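Local atomic coordinates of CCMAN5 (Cellulosimicrobium cellulans, PDB entry 2XSG), a protein that probably hydrolyses alpha-mannosidic linkages as a GH92 glycosidase, and enables mannose-6-phosphate modification of yeast-produced lysosomal enzymes. Residues A[30-34]-A[282-286]; A[33-38]-A[319-324]; A[200-204]-A[254-259]. One frame throughout, in Å; residues are numbered along the deposited sequence.

Interaction 1: A[30-34]-A[282-286]; sequences AQAPN and TRAEW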
ATOM      1  N   ALA A  30      13.704   1.697   8.105  1.00  3.12           N
ATOM      2  CA  ALA A  30      14.610   0.767   7.435  1.00  3.69           C
ATOM      3  C   ALA A  30      13.854  -0.537   7.167  1.00  3.98           C
ATOM      4  O   ALA A  30      13.281  -1.133   8.086  1.00  3.39           O
ATOM      5  CB  ALA A  30      15.858   0.507   8.283  1.00  3.41           C
ATOM      6  N   GLN A  31      13.809  -0.947   5.905  1.00  4.00           N
ATOM      7  CA  GLN A  31      13.105  -2.175   5.552  1.00  5.14           C
ATOM      8  C   GLN A  31      13.626  -2.819   4.275  1.00  5.00           C
ATOM      9  O   GLN A  31      14.113  -2.123   3.377  1.00  5.19           O
ATOM     10  CB  GLN A  31      11.583  -1.943   5.480  1.00  5.72           C
ATOM     11  CG  GLN A  31      11.119  -0.772   4.611  1.00  6.87           C
ATOM     12  CD  GLN A  31       9.692  -0.382   4.926  1.00 10.66           C
ATOM     13  OE1 GLN A  31       9.167  -0.777   5.957  1.00 16.44           O
ATOM     14  NE2 GLN A  31       9.068   0.414   4.068  1.00 10.61           N
ATOM     15  N   ALA A  32      13.538  -4.147   4.207  1.00  4.82           N
ATOM     16  CA  ALA A  32      13.899  -4.871   2.988  1.00  4.55           C
ATOM     17  C   ALA A  32      12.683  -4.898   2.066  1.00  4.74           C
ATOM     18  O   ALA A  32      11.571  -4.593   2.514  1.00  4.94           O
ATOM     19  CB  ALA A  32      14.346  -6.295   3.325  1.00  3.86           C
ATOM     20  N   PRO A  33      12.870  -5.298   0.789  1.00  4.60           N
ATOM     21  CA  PRO A  33      11.697  -5.410  -0.089  1.00  4.64           C
ATOM     22  C   PRO A  33      10.629  -6.359   0.503  1.00  4.63           C
ATOM     23  O   PRO A  33      10.952  -7.482   0.883  1.00  3.93           O
ATOM     24  CB  PRO A  33      12.282  -5.975  -1.389  1.00  4.34           C
ATOM     25  CG  PRO A  33      13.682  -5.479  -1.397  1.00  4.46           C
ATOM     26  CD  PRO A  33      14.121  -5.559   0.058  1.00  4.38           C
ATOM     27  N   ASN A  34       9.388  -5.876   0.615  1.00  4.32           N
ATOM     28  CA  ASN A  34       8.295  -6.650   1.230  1.00  4.19           C
ATOM     29  C   ASN A  34       8.653  -7.231   2.600  1.00  3.92           C
ATOM     30  O   ASN A  34       8.209  -8.309   2.965  1.00  4.44           O
ATOM     31  CB  ASN A  34       7.828  -7.767   0.274  1.00  4.21           C
ATOM     32  CG  ASN A  34       7.152  -7.224  -0.958  1.00  4.92           C
ATOM     33  OD1 ASN A  34       5.940  -6.962  -0.954  1.00  6.77           O
ATOM     34  ND2 ASN A  34       7.918  -7.040  -2.019  1.00  3.68           N
ATOM     35  N   THR A 282      21.186  -5.601   2.177  1.00  6.77           N
ATOM     36  CA  THR A 282      19.820  -5.163   1.919  1.00  6.38           C
ATOM     37  C   THR A 282      19.801  -4.080   0.845  1.00  6.01           C
ATOM     38  O   THR A 282      18.873  -4.044   0.034  1.00  6.03           O
ATOM     39  CB  THR A 282      19.107  -4.714   3.182  1.00  6.08           C
ATOM     40  OG1 THR A 282      19.068  -5.815   4.100  1.00  6.13           O
ATOM     41  CG2 THR A 282      17.694  -4.290   2.860  1.00  6.09           C
ATOM     42  N   ARG A 283      20.822  -3.216   0.821  1.00  5.94           N
ATOM     43  CA  ARG A 283      20.920  -2.203  -0.248  1.00  5.81           C
ATOM     44  C   ARG A 283      21.012  -2.871  -1.616  1.00  6.15           C
ATOM     45  O   ARG A 283      20.341  -2.434  -2.553  1.00  6.44           O
ATOM     46  CB  ARG A 283      22.076  -1.210  -0.045  1.00  6.05           C
ATOM     47  CG  ARG A 283      22.099  -0.082  -1.107  1.00  6.34           C
ATOM     48  CD  ARG A 283      23.408   0.727  -1.099  1.00  9.20           C
ATOM     49  NE  ARG A 283      23.298   1.941  -1.914  1.00 10.87           N
ATOM     50  CZ  ARG A 283      22.819   3.113  -1.482  1.00 11.47           C
ATOM     51  NH1 ARG A 283      22.397   3.257  -0.232  1.00 11.70           N
ATOM     52  NH2 ARG A 283      22.758   4.150  -2.307  1.00 11.08           N
ATOM     53  N   ALA A 284      21.817  -3.938  -1.716  1.00  5.82           N
ATOM     54  CA  ALA A 284      21.961  -4.691  -2.964  1.00  5.99           C
ATOM     55  C   ALA A 284      20.667  -5.391  -3.353  1.00  5.44           C
ATOM     56  O   ALA A 284      20.277  -5.387  -4.520  1.00  5.00           O
ATOM     57  CB  ALA A 284      23.121  -5.709  -2.878  1.00  5.81           C
ATOM     58  N   GLU A 285      20.009  -6.005  -2.382  1.00  5.57           N
ATOM     59  CA  GLU A 285      18.687  -6.566  -2.625  1.00  6.57           C
ATOM     60  C   GLU A 285      17.715  -5.498  -3.190  1.00  6.30           C
ATOM     61  O   GLU A 285      16.950  -5.785  -4.126  1.00  6.47           O
ATOM     62  CB  GLU A 285      18.149  -7.244  -1.354  1.00  7.09           C
ATOM     63  CG  GLU A 285      16.797  -7.915  -1.532  1.00  9.96           C
ATOM     64  CD  GLU A 285      16.272  -8.554  -0.246  1.00 14.74           C
ATOM     65  OE1 GLU A 285      17.043  -8.623   0.753  1.00 14.84           O
ATOM     66  OE2 GLU A 285      15.085  -8.981  -0.248  1.00 13.97           O
ATOM     67  N   TRP A 286      17.763  -4.271  -2.657  1.00  5.75           N
ATOM     68  CA  TRP A 286      16.899  -3.202  -3.185  1.00  5.67           C
ATOM     69  C   TRP A 286      17.274  -2.839  -4.612  1.00  6.24           C
ATOM     70  O   TRP A 286      16.400  -2.632  -5.455  1.00  5.47           O
ATOM     71  CB  TRP A 286      16.901  -1.957  -2.296  1.00  4.30           C
ATOM     72  CG  TRP A 286      15.824  -2.004  -1.248  1.00  4.00           C
ATOM     73  CD1 TRP A 286      15.996  -2.093   0.106  1.00  2.00           C
ATOM     74  CD2 TRP A 286      14.403  -1.977  -1.471  1.00  2.61           C
ATOM     75  NE1 TRP A 286      14.772  -2.104   0.745  1.00  3.49           N
ATOM     76  CE2 TRP A 286      13.778  -2.050  -0.200  1.00  2.76           C
ATOM     77  CE3 TRP A 286      13.597  -1.926  -2.621  1.00  3.58           C
ATOM     78  CZ2 TRP A 286      12.388  -2.057  -0.049  1.00  2.00           C
ATOM     79  CZ3 TRP A 286      12.202  -1.931  -2.469  1.00  2.00           C
ATOM     80  CH2 TRP A 286      11.617  -1.993  -1.193  1.00  2.00           C
TER
HETATM   81  O   HOH W   1      12.912  -9.149   1.566  1.00  2.00           O

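Interaction 2: A[33-38]-A[319-324]; sequences PNGLAK and FAMPMN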
ATOM      1  N   PRO A  33      12.870  -5.298   0.789  1.00  4.60           N
ATOM      2  CA  PRO A  33      11.697  -5.410  -0.089  1.00  4.64           C
ATOM      3  C   PRO A  33      10.629  -6.359   0.503  1.00  4.63           C
ATOM      4  O   PRO A  33      10.952  -7.482   0.883  1.00  3.93           O
ATOM      5  CB  PRO A  33      12.282  -5.975  -1.389  1.00  4.34           C
ATOM      6  CG  PRO A  33      13.682  -5.479  -1.397  1.00  4.46           C
ATOM      7  CD  PRO A  33      14.121  -5.559   0.058  1.00  4.38           C
ATOM      8  N   ASN A  34       9.388  -5.876   0.615  1.00  4.32           N
ATOM      9  CA  ASN A  34       8.295  -6.650   1.230  1.00  4.19           C
ATOM     10  C   ASN A  34       8.653  -7.231   2.600  1.00  3.92           C
ATOM     11  O   ASN A  34       8.209  -8.309   2.965  1.00  4.44           O
ATOM     12  CB  ASN A  34       7.828  -7.767   0.274  1.00  4.21           C
ATOM     13  CG  ASN A  34       7.152  -7.224  -0.958  1.00  4.92           C
ATOM     14  OD1 ASN A  34       5.940  -6.962  -0.954  1.00  6.77           O
ATOM     15  ND2 ASN A  34       7.918  -7.040  -2.019  1.00  3.68           N
ATOM     16  N   GLY A  35       9.464  -6.505   3.355  1.00  4.27           N
ATOM     17  CA  GLY A  35       9.911  -6.964   4.650  1.00  3.44           C
ATOM     18  C   GLY A  35       8.845  -6.909   5.715  1.00  3.79           C
ATOM     19  O   GLY A  35       7.932  -6.062   5.678  1.00  3.34           O
ATOM     20  N   LEU A  36       8.986  -7.825   6.671  1.00  3.60           N
ATOM     21  CA  LEU A  36       8.183  -7.876   7.875  1.00  3.34           C
ATOM     22  C   LEU A  36       8.718  -6.903   8.924  1.00  3.23           C
ATOM     23  O   LEU A  36       7.947  -6.162   9.547  1.00  2.85           O
ATOM     24  CB  LEU A  36       8.184  -9.304   8.416  1.00  3.58           C
ATOM     25  CG  LEU A  36       7.556  -9.596   9.774  1.00  4.60           C
ATOM     26  CD1 LEU A  36       6.061  -9.415   9.711  1.00  5.49           C
ATOM     27  CD2 LEU A  36       7.908 -11.038  10.184  1.00  4.41           C
ATOM     28  N   ALA A  37      10.035  -6.911   9.114  1.00  3.80           N
ATOM     29  CA  ALA A  37      10.727  -5.968   9.991  1.00  3.52           C
ATOM     30  C   ALA A  37      10.775  -4.595   9.366  1.00  3.81           C
ATOM     31  O   ALA A  37      11.237  -4.427   8.231  1.00  4.19           O
ATOM     32  CB  ALA A  37      12.119  -6.453  10.299  1.00  4.22           C
ATOM     33  N   LYS A  38      10.276  -3.613  10.112  1.00  3.21           N
ATOM     34  CA  LYS A  38      10.173  -2.236   9.638  1.00  3.01           C
ATOM     35  C   LYS A  38      10.655  -1.383  10.784  1.00  2.98           C
ATOM     36  O   LYS A  38       9.901  -1.144  11.734  1.00  2.39           O
ATOM     37  CB  LYS A  38       8.718  -1.882   9.284  1.00  3.13           C
ATOM     38  CG  LYS A  38       8.172  -2.623   8.040  1.00  4.84           C
ATOM     39  CD  LYS A  38       6.724  -2.242   7.744  1.00  6.24           C
ATOM     40  CE  LYS A  38       6.532  -1.902   6.279  1.00  9.18           C
ATOM     41  NZ  LYS A  38       6.509  -3.057   5.384  1.00 14.41           N
ATOM     42  N   PHE A 319       6.903  -2.163  -3.409  1.00  6.56           N
ATOM     43  CA  PHE A 319       7.373  -3.427  -2.831  1.00  7.83           C
ATOM     44  C   PHE A 319       7.405  -3.381  -1.285  1.00  7.71           C
ATOM     45  O   PHE A 319       8.467  -3.525  -0.677  1.00  8.19           O
ATOM     46  CB  PHE A 319       8.773  -3.784  -3.395  1.00  8.08           C
ATOM     47  CG  PHE A 319       8.764  -4.183  -4.855  1.00  9.28           C
ATOM     48  CD1 PHE A 319       8.690  -5.527  -5.224  1.00 13.60           C
ATOM     49  CD2 PHE A 319       8.835  -3.224  -5.854  1.00 11.49           C
ATOM     50  CE1 PHE A 319       8.683  -5.914  -6.587  1.00 14.45           C
ATOM     51  CE2 PHE A 319       8.820  -3.583  -7.217  1.00 11.99           C
ATOM     52  CZ  PHE A 319       8.745  -4.924  -7.584  1.00 15.26           C
ATOM     53  N   ALA A 320       6.247  -3.164  -0.667  1.00  7.60           N
ATOM     54  CA  ALA A 320       6.125  -3.158   0.796  1.00  7.53           C
ATOM     55  C   ALA A 320       5.084  -4.157   1.307  1.00  7.57           C
ATOM     56  O   ALA A 320       5.374  -4.945   2.201  1.00  8.21           O
ATOM     57  CB  ALA A 320       5.799  -1.783   1.297  1.00  7.34           C
ATOM     58  N   MET A 321       3.865  -4.106   0.768  1.00  6.80           N
ATOM     59  CA  MET A 321       2.767  -4.931   1.277  1.00  6.18           C
ATOM     60  C   MET A 321       2.075  -5.647   0.119  1.00  5.64           C
ATOM     61  O   MET A 321       1.996  -5.081  -0.963  1.00  6.29           O
ATOM     62  CB  MET A 321       1.745  -4.071   2.030  1.00  5.88           C
ATOM     63  CG  MET A 321       2.201  -3.590   3.422  1.00  6.65           C
ATOM     64  SD  MET A 321       1.120  -2.310   4.134  1.00  5.72           S
ATOM     65  CE  MET A 321      -0.429  -3.175   4.386  1.00  6.53           C
ATOM     66  N   PRO A 322       1.586  -6.890   0.338  1.00  5.18           N
ATOM     67  CA  PRO A 322       1.694  -7.672   1.575  1.00  5.02           C
ATOM     68  C   PRO A 322       3.140  -8.040   1.938  1.00  5.04           C
ATOM     69  O   PRO A 322       4.008  -8.103   1.057  1.00  4.81           O
ATOM     70  CB  PRO A 322       0.850  -8.926   1.282  1.00  5.19           C
ATOM     71  CG  PRO A 322       0.878  -9.052  -0.217  1.00  5.34           C
ATOM     72  CD  PRO A 322       0.844  -7.626  -0.702  1.00  5.21           C
ATOM     73  N   MET A 323       3.385  -8.269   3.229  1.00  4.41           N
ATOM     74  CA  MET A 323       4.732  -8.525   3.732  1.00  4.44           C
ATOM     75  C   MET A 323       5.024 -10.009   3.715  1.00  4.00           C
ATOM     76  O   MET A 323       4.109 -10.827   3.833  1.00  3.52           O
ATOM     77  CB  MET A 323       4.898  -8.053   5.181  1.00  4.39           C
ATOM     78  CG  MET A 323       4.291  -6.722   5.541  1.00  6.33           C
ATOM     79  SD  MET A 323       4.350  -6.594   7.348  1.00  9.93           S
ATOM     80  CE  MET A 323       2.764  -5.853   7.636  1.00 10.95           C
ATOM     81  N   ASN A 324       6.302 -10.348   3.583  1.00  3.33           N
ATOM     82  CA  ASN A 324       6.746 -11.737   3.718  1.00  3.49           C
ATOM     83  C   ASN A 324       6.367 -12.213   5.126  1.00  3.05           C
ATOM     84  O   ASN A 324       6.895 -11.706   6.121  1.00  4.44           O
ATOM     85  CB  ASN A 324       8.261 -11.822   3.464  1.00  2.05           C
ATOM     86  CG  ASN A 324       8.787 -13.251   3.378  1.00  3.01           C
ATOM     87  OD1 ASN A 324       8.266 -14.182   4.013  1.00  2.48           O
ATOM     88  ND2 ASN A 324       9.870 -13.423   2.618  1.00  2.14           N
TER

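Interaction 3: A[200-204]-A[254-259]; sequences YTLYY and LSPVSV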
ATOM      1  N   TYR A 200      -3.587  -9.431  15.739  1.00  2.64           N
ATOM      2  CA  TYR A 200      -2.470 -10.173  15.147  1.00  2.36           C
ATOM      3  C   TYR A 200      -1.439 -10.462  16.252  1.00  2.47           C
ATOM      4  O   TYR A 200      -1.319  -9.707  17.206  1.00  2.23           O
ATOM      5  CB  TYR A 200      -1.808  -9.365  14.020  1.00  2.78           C
ATOM      6  CG  TYR A 200      -1.145  -8.098  14.529  1.00  2.79           C
ATOM      7  CD1 TYR A 200      -1.835  -6.888  14.572  1.00  2.95           C
ATOM      8  CD2 TYR A 200       0.177  -8.120  14.986  1.00  2.71           C
ATOM      9  CE1 TYR A 200      -1.222  -5.733  15.063  1.00  2.51           C
ATOM     10  CE2 TYR A 200       0.785  -6.976  15.492  1.00  2.11           C
ATOM     11  CZ  TYR A 200       0.082  -5.795  15.527  1.00  2.00           C
ATOM     12  OH  TYR A 200       0.702  -4.676  16.025  1.00  3.52           O
ATOM     13  N   THR A 201      -0.704 -11.556  16.116  1.00  2.78           N
ATOM     14  CA  THR A 201       0.389 -11.850  17.035  1.00  2.69           C
ATOM     15  C   THR A 201       1.698 -12.089  16.280  1.00  2.22           C
ATOM     16  O   THR A 201       1.719 -12.790  15.260  1.00  2.32           O
ATOM     17  CB  THR A 201       0.049 -13.072  17.892  1.00  2.83           C
ATOM     18  OG1 THR A 201      -1.123 -12.775  18.664  1.00  2.74           O
ATOM     19  CG2 THR A 201       1.215 -13.441  18.836  1.00  2.00           C
ATOM     20  N   LEU A 202       2.774 -11.506  16.796  1.00  2.19           N
ATOM     21  CA  LEU A 202       4.136 -11.759  16.304  1.00  2.11           C
ATOM     22  C   LEU A 202       5.050 -12.151  17.451  1.00  2.30           C
ATOM     23  O   LEU A 202       4.942 -11.603  18.559  1.00  2.20           O
ATOM     24  CB  LEU A 202       4.694 -10.520  15.602  1.00  2.74           C
ATOM     25  CG  LEU A 202       4.151 -10.220  14.200  1.00  2.00           C
ATOM     26  CD1 LEU A 202       4.660  -8.863  13.773  1.00  2.41           C
ATOM     27  CD2 LEU A 202       4.591 -11.311  13.180  1.00  3.37           C
ATOM     28  N   TYR A 203       5.930 -13.120  17.198  1.00  2.41           N
ATOM     29  CA  TYR A 203       6.945 -13.527  18.171  1.00  2.45           C
ATOM     30  C   TYR A 203       8.255 -12.829  17.855  1.00  2.79           C
ATOM     31  O   TYR A 203       8.523 -12.488  16.695  1.00  2.94           O
ATOM     32  CB  TYR A 203       7.105 -15.060  18.202  1.00  2.40           C
ATOM     33  CG  TYR A 203       5.805 -15.741  18.534  1.00  2.00           C
ATOM     34  CD1 TYR A 203       4.916 -16.100  17.525  1.00  3.38           C
ATOM     35  CD2 TYR A 203       5.434 -15.975  19.854  1.00  2.98           C
ATOM     36  CE1 TYR A 203       3.704 -16.702  17.803  1.00  2.00           C
ATOM     37  CE2 TYR A 203       4.187 -16.577  20.161  1.00  3.00           C
ATOM     38  CZ  TYR A 203       3.339 -16.939  19.122  1.00  3.87           C
ATOM     39  OH  TYR A 203       2.127 -17.547  19.385  1.00  2.19           O
ATOM     40  N   TYR A 204       9.060 -12.582  18.885  1.00  2.50           N
ATOM     41  CA  TYR A 204      10.319 -11.869  18.668  1.00  2.82           C
ATOM     42  C   TYR A 204      11.478 -12.500  19.461  1.00  2.70           C
ATOM     43  O   TYR A 204      11.268 -13.141  20.476  1.00  2.11           O
ATOM     44  CB  TYR A 204      10.160 -10.365  19.003  1.00  2.81           C
ATOM     45  CG  TYR A 204       9.995 -10.141  20.489  1.00  4.05           C
ATOM     46  CD1 TYR A 204      11.106  -9.905  21.300  1.00  4.87           C
ATOM     47  CD2 TYR A 204       8.735 -10.230  21.096  1.00  5.59           C
ATOM     48  CE1 TYR A 204      10.971  -9.736  22.665  1.00  4.85           C
ATOM     49  CE2 TYR A 204       8.587 -10.075  22.475  1.00  3.40           C
ATOM     50  CZ  TYR A 204       9.712  -9.834  23.248  1.00  6.32           C
ATOM     51  OH  TYR A 204       9.591  -9.671  24.601  1.00  6.94           O
ATOM     52  N   LEU A 254      11.695 -11.099  13.940  1.00  3.10           N
ATOM     53  CA  LEU A 254      10.256 -11.358  14.094  1.00  3.15           C
ATOM     54  C   LEU A 254       9.809 -12.629  13.379  1.00  3.16           C
ATOM     55  O   LEU A 254      10.283 -12.955  12.299  1.00  3.79           O
ATOM     56  CB  LEU A 254       9.429 -10.172  13.536  1.00  3.45           C
ATOM     57  CG  LEU A 254       9.745  -8.778  14.073  1.00  2.89           C
ATOM     58  CD1 LEU A 254       9.178  -7.622  13.221  1.00  2.93           C
ATOM     59  CD2 LEU A 254       9.238  -8.678  15.516  1.00  2.00           C
ATOM     60  N   SER A 255       8.850 -13.328  13.966  1.00  3.27           N
ATOM     61  CA  SER A 255       8.285 -14.522  13.336  1.00  3.13           C
ATOM     62  C   SER A 255       6.829 -14.638  13.722  1.00  2.54           C
ATOM     63  O   SER A 255       6.496 -14.480  14.892  1.00  2.56           O
ATOM     64  CB  SER A 255       9.032 -15.788  13.779  1.00  3.13           C
ATOM     65  OG  SER A 255       8.421 -16.976  13.270  1.00  3.49           O
ATOM     66  N   PRO A 256       5.956 -14.913  12.737  1.00  2.29           N
ATOM     67  CA  PRO A 256       4.564 -15.209  13.020  1.00  2.32           C
ATOM     68  C   PRO A 256       4.385 -16.601  13.620  1.00  2.53           C
ATOM     69  O   PRO A 256       3.269 -16.955  14.048  1.00  2.28           O
ATOM     70  CB  PRO A 256       3.905 -15.137  11.633  1.00  2.75           C
ATOM     71  CG  PRO A 256       4.919 -14.422  10.740  1.00  2.07           C
ATOM     72  CD  PRO A 256       6.218 -14.890  11.290  1.00  2.52           C
ATOM     73  N   VAL A 257       5.469 -17.376  13.675  1.00  2.41           N
ATOM     74  CA  VAL A 257       5.384 -18.794  14.045  1.00  2.47           C
ATOM     75  C   VAL A 257       5.716 -19.065  15.525  1.00  2.66           C
ATOM     76  O   VAL A 257       4.932 -19.716  16.235  1.00  2.13           O
ATOM     77  CB  VAL A 257       6.278 -19.649  13.120  1.00  2.32           C
ATOM     78  CG1 VAL A 257       6.436 -21.084  13.631  1.00  2.00           C
ATOM     79  CG2 VAL A 257       5.724 -19.631  11.692  1.00  3.40           C
ATOM     80  N   SER A 258       6.886 -18.617  15.975  1.00  2.91           N
ATOM     81  CA  SER A 258       7.301 -18.867  17.357  1.00  3.37           C
ATOM     82  C   SER A 258       8.560 -18.130  17.684  1.00  3.75           C
ATOM     83  O   SER A 258       9.241 -17.596  16.786  1.00  3.80           O
ATOM     84  CB  SER A 258       7.501 -20.371  17.626  1.00  3.66           C
ATOM     85  OG  SER A 258       8.682 -20.880  17.006  1.00  3.41           O
ATOM     86  N   VAL A 259       8.862 -18.076  18.979  1.00  3.20           N
ATOM     87  CA  VAL A 259      10.108 -17.492  19.423  1.00  3.32           C
ATOM     88  C   VAL A 259      11.286 -18.303  18.875  1.00  3.51           C
ATOM     89  O   VAL A 259      12.253 -17.736  18.360  1.00  3.41           O
ATOM     90  CB  VAL A 259      10.164 -17.386  20.966  1.00  3.86           C
ATOM     91  CG1 VAL A 259      11.617 -17.464  21.466  1.00  2.01           C
ATOM     92  CG2 VAL A 259       9.500 -16.069  21.422  1.00  3.03           C
TER

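Interaction 1: A[30-34]-A[282-286]
Pro33 lies flat against the indole of Trp286, a compact example of how one tryptophan can hold a loop by its face and its edge at once. The face is used for CH-pi packing: Pro33 CG sits 3.6 Å from the centroid of the six-membered ring, only 11° off the normal, and CD follows at 3.5 Å from Trp286 CE2. The edge is used for a hydrogen bond. Trp286 NE1 donates to Gln31 O at 2.7 Å with an N-H...O angle of 170°; the acceptor lies almost in the ring plane, and the N-H meets a lone pair in the carbonyl plane. Face packing and the in-plane bond together probably restrict how the indole can turn. Apolar contact is lighter at Thr282, whose CG2 is 3.9 Å from Ala32 CB, while its OG1 bonds to Ala140 O. Glu285 slants across the proline, OE2 3.6 Å from Pro33 CD; a chi1 of -177° and a straight chain carry the carboxylate there and to a water that donates to both OE2 and Pro33 O. The contact thus ties the loop preceding strand 40-44 to helix 275-290, with Tyr316 of helix 306-318 meeting the Trp286 ring.

Interaction 2: A[33-38]-A[319-324]
The ring of Phe319 receives the amide end of Asn34 at its edge, near the ring plane, with the two planes 82° apart. Leu370, Ile366 and Thr289, from three helices, also touch the Phe319 side chain. The backbone of Asn34 is bonded on both sides, illustrating how one residue can be gripped by the two ends of another segment. Asn34 N donates to Phe319 O at 2.8 Å, approaching from well above the carbonyl plane, and Asn34 O accepts from Asn324 N at 2.9 Å in a nearly straight bond of 178°. Between them Asn34 CA makes a CA-H...O contact of 3.5 Å with Ala320 O, a buried carbonyl with no hydrogen-bond partner in the model. Met323 crosses Leu36 at about a right angle, its SD 4.1 Å from Leu36 CD1. Lys38, bent at chi3 and chi4, curls back so that NZ makes a weak hydrogen bond to Gly35 O, while it forms a salt bridge with Asp68. The loop before strand 40-44 is thereby joined to the chain that runs from helix 306-318 into strand 323-324, with helix 368-387 packed against Asn34 through Leu370 and Met374.

Interaction 3: A[200-204]-A[254-259]
Tyr203 turns its ring beside its own backbone N (chi1 -58°), which lays CB and one edge of the ring against 254-259, whereas Tyr204, with CG between N and the carbonyl carbon (chi1 70°), leaves CB to do the touching. The setting is an antiparallel pairing of strands 198-208 and 248-255 in the large sheet of the N-terminal domain, and it shows how a strand end can be built into the start of a helix. Tyr203 and Ser255 form the hydrogen-bonded pair: Tyr203 N donates to Ser255 O at 2.7 Å and Ser255 N returns a bond to Tyr203 O at 2.9 Å. Tyr204 and Leu254 make the adjoining non-hydrogen-bonded pair, where Leu254 CD2 meets Tyr204 CB on the sheet face that carries these two side chains; Tyr204 OH bonds to Ser174 O. On this side too, Leu202 CD2 reaches Pro256 CG at 4.0 Å.

On the other face, which carries Tyr203 and Ser255, the chain leaves the sheet at Pro256 and turns around the tyrosine ring. Ser258 CA lies over one ring face, 4.0 Å from the centroid and 29° off the normal, and Ser255 O and Pro256 O approach the edge. Thr201 CG2, from within the same strand, lies over the opposite face, toward the rim. Beyond the turn, Val259 CG2 packs 4.1 Å from Tyr203 CB. Ser258 occupies the N-cap of helix 259-270, its OG bonded to Gln261 N. The first part of the passage, Ser255 to Val257, is an ST turn, closed where Ser255 OG accepts from Val257 N at 3.0 Å.

In the fold
Interactions 1 and 2 start from one loop and share Pro33 and Asn34: the proline faces helix 275-290 while the asparagine faces residues 319-324, and Trp286 CH2 comes within 3.5 Å of Phe319 O. Their centres are 9 Å apart. Interaction 3 lies about 15 Å from interaction 2, centre to centre, yet Leu36 bridges them, its CD2 lying 3.7 Å from Leu254 O. Interaction 1 does not touch interaction 3. The side chain of Met321, in interaction 2, is about 8 Å from a bound buffer molecule and about 12 Å from the calcium ion at Asn588, Glu589 and Asp662, which probably marks the catalytic centre, as in other GH92 enzymes, so interaction 2 lies near it.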